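Local coordinates for protein VP2 (PDB 7L0Y) that assembles in sixty copies into the T=1 icosahedral capsid of human bocavirus 1, the protein shell of the virion, at residues A[132-137]-A[425-430]. Sequence-based numbering, arbitrary orientation.
Sequences VHIFCD and IFIKMA
F135 and F426 face each other as a hydrogen-bonded pair of two antiparallel strands, 132-137 and 424-429. Each backbone donates to the other: F135 N bonds to F426 O at 3.0 Å, and F426 N to F135 O at 2.8 Å. A second pair of backbone N-H...O hydrogen bonds joins H133 and K428, past the non-hydrogen-bonded pair I134 and I427.

F135 CG sits between the backbone N and the carbonyl carbon (chi1 73°), which turns the ring toward the neighbouring strand. CD2 and CE2 lie near F426 CB, CE2 at 3.7 Å. CE1 and CZ reach F426 CD2, CZ at 3.6 Å. The planes differ by only 25°, but the rings are slid apart and barely overlap. At the edge of the F426 ring, near CE2, D137 CB lies in the ring plane. The D137 carboxylate accepts from the backbone N of A141 and Y142.

On the same face, K428 runs beside H133 and bends at its end (chi4 68°). This brings NZ 3.4 Å from H133 CD2, obliquely to the ring. A430 CA meets the H133 ring at its edge, and W20 of a second subunit meets that ring nearly at right angles.

The other face is mostly aliphatic, with C136 and M429 at its ends. I134 CG2 touches I425 CG2 at 3.8 Å, and its CG1 lies alongside I427 CG1. Strands 95-118 and 215-232 of the opposing BIDG sheet pack against it, with I107 and F218 touching both I134 and I425.

This is the central E-H pairing of the jelly-roll CHEF sheet. Backbone bonds set the register, one face is largely hydrophobic and packs into the barrel, and the other is aromatic, with the K428 charge probably stabilised by cation-pi contact with W71.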
loop_
_atom_site.group_PDB
_atom_site.type_symbol
_atom_site.label_atom_id
_atom_site.label_comp_id
_atom_site.label_asym_id
_atom_site.label_seq_id
_atom_site.Cartn_x
_atom_site.Cartn_y
_atom_site.Cartn_z
ATOM N N VAL A 132 -75.964 -44.367 -41.150
ATOM C CA VAL A 132 -77.146 -43.522 -41.120
ATOM C C VAL A 132 -76.686 -42.086 -41.266
ATOM O O VAL A 132 -75.675 -41.688 -40.682
ATOM C CB VAL A 132 -77.989 -43.703 -39.839
ATOM C CG1 VAL A 132 -78.567 -45.078 -39.792
ATOM C CG2 VAL A 132 -77.168 -43.441 -38.600
ATOM N N HIS A 133 -77.407 -41.329 -42.073
ATOM C CA HIS A 133 -77.174 -39.908 -42.243
ATOM C C HIS A 133 -77.906 -39.151 -41.152
ATOM O O HIS A 133 -79.076 -39.421 -40.881
ATOM C CB HIS A 133 -77.661 -39.476 -43.620
ATOM C CG HIS A 133 -76.931 -40.135 -44.741
ATOM N ND1 HIS A 133 -75.745 -39.650 -45.242
ATOM C CD2 HIS A 133 -77.176 -41.285 -45.404
ATOM C CE1 HIS A 133 -75.317 -40.448 -46.202
ATOM N NE2 HIS A 133 -76.166 -41.450 -46.317
ATOM N N ILE A 134 -77.209 -38.230 -40.510
ATOM C CA ILE A 134 -77.771 -37.419 -39.444
ATOM C C ILE A 134 -77.270 -36.003 -39.630
ATOM O O ILE A 134 -76.069 -35.785 -39.802
ATOM C CB ILE A 134 -77.378 -37.944 -38.051
ATOM C CG1 ILE A 134 -77.945 -39.338 -37.822
ATOM C CG2 ILE A 134 -77.887 -37.021 -36.976
ATOM C CD1 ILE A 134 -77.381 -40.028 -36.636
ATOM N N PHE A 135 -78.180 -35.043 -39.608
ATOM C CA PHE A 135 -77.744 -33.672 -39.448
ATOM C C PHE A 135 -78.859 -32.895 -38.783
ATOM O O PHE A 135 -80.036 -33.229 -38.912
ATOM C CB PHE A 135 -77.354 -33.025 -40.778
ATOM C CG PHE A 135 -78.509 -32.698 -41.643
ATOM C CD1 PHE A 135 -78.995 -31.410 -41.696
ATOM C CD2 PHE A 135 -79.152 -33.677 -42.349
ATOM C CE1 PHE A 135 -80.061 -31.104 -42.472
ATOM C CE2 PHE A 135 -80.219 -33.373 -43.123
ATOM C CZ PHE A 135 -80.672 -32.086 -43.184
ATOM N N CYS A 136 -78.467 -31.864 -38.058
ATOM C CA CYS A 136 -79.383 -30.905 -37.476
ATOM C C CYS A 136 -79.444 -29.706 -38.401
ATOM O O CYS A 136 -78.414 -29.262 -38.912
ATOM C CB CYS A 136 -78.922 -30.498 -36.077
ATOM S SG CYS A 136 -79.978 -29.354 -35.172
ATOM N N ASP A 137 -80.637 -29.189 -38.621
ATOM C CA ASP A 137 -80.793 -27.947 -39.357
ATOM C C ASP A 137 -81.000 -26.868 -38.303
ATOM O O ASP A 137 -82.111 -26.666 -37.817
ATOM C CB ASP A 137 -81.973 -28.053 -40.314
ATOM C CG ASP A 137 -82.103 -26.858 -41.229
ATOM O OD1 ASP A 137 -81.187 -26.015 -41.267
ATOM O OD2 ASP A 137 -83.150 -26.746 -41.888
ATOM N N ILE A 425 -83.375 -32.380 -35.982
ATOM C CA ILE A 425 -82.419 -33.404 -36.357
ATOM C C ILE A 425 -83.083 -34.311 -37.378
ATOM O O ILE A 425 -84.094 -34.953 -37.090
ATOM C CB ILE A 425 -81.945 -34.198 -35.139
ATOM C CG1 ILE A 425 -81.247 -33.273 -34.156
ATOM C CG2 ILE A 425 -80.999 -35.288 -35.572
ATOM C CD1 ILE A 425 -81.071 -33.881 -32.812
ATOM N N PHE A 426 -82.529 -34.341 -38.578
ATOM C CA PHE A 426 -82.997 -35.218 -39.633
ATOM C C PHE A 426 -82.130 -36.457 -39.665
ATOM O O PHE A 426 -80.916 -36.381 -39.472
ATOM C CB PHE A 426 -82.953 -34.520 -40.983
ATOM C CG PHE A 426 -83.887 -33.384 -41.092
ATOM C CD1 PHE A 426 -85.204 -33.592 -41.433
ATOM C CD2 PHE A 426 -83.457 -32.102 -40.854
ATOM C CE1 PHE A 426 -86.063 -32.547 -41.539
ATOM C CE2 PHE A 426 -84.320 -31.059 -40.964
ATOM C CZ PHE A 426 -85.625 -31.284 -41.308
ATOM N N ILE A 427 -82.750 -37.594 -39.906
ATOM C CA ILE A 427 -82.041 -38.855 -39.968
ATOM C C ILE A 427 -82.659 -39.701 -41.062
ATOM O O ILE A 427 -83.884 -39.782 -41.180
ATOM C CB ILE A 427 -82.068 -39.574 -38.607
ATOM C CG1 ILE A 427 -81.363 -40.921 -38.669
ATOM C CG2 ILE A 427 -83.454 -39.714 -38.123
ATOM C CD1 ILE A 427 -81.236 -41.571 -37.335
ATOM N N LYS A 428 -81.817 -40.280 -41.897
ATOM C CA LYS A 428 -82.263 -41.350 -42.765
ATOM C C LYS A 428 -81.128 -42.342 -42.845
ATOM O O LYS A 428 -79.986 -42.014 -42.534
ATOM C CB LYS A 428 -82.635 -40.886 -44.173
ATOM C CG LYS A 428 -81.479 -40.444 -44.991
ATOM C CD LYS A 428 -81.917 -40.054 -46.368
ATOM C CE LYS A 428 -80.713 -39.671 -47.216
ATOM N NZ LYS A 428 -79.847 -40.827 -47.513
ATOM N N MET A 429 -81.445 -43.550 -43.265
ATOM C CA MET A 429 -80.395 -44.514 -43.511
ATOM C C MET A 429 -79.792 -44.307 -44.881
ATOM O O MET A 429 -80.465 -43.869 -45.818
ATOM C CB MET A 429 -80.938 -45.913 -43.390
ATOM C CG MET A 429 -81.240 -46.274 -41.982
ATOM S SD MET A 429 -82.032 -47.831 -42.083
ATOM C CE MET A 429 -83.593 -47.271 -42.734
ATOM N N ALA A 430 -78.504 -44.598 -44.981
ATOM C CA ALA A 430 -77.850 -44.599 -46.272
ATOM C C ALA A 430 -78.580 -45.533 -47.218
ATOM O O ALA A 430 -78.841 -46.693 -46.899
ATOM C CB ALA A 430 -76.396 -45.026 -46.128
#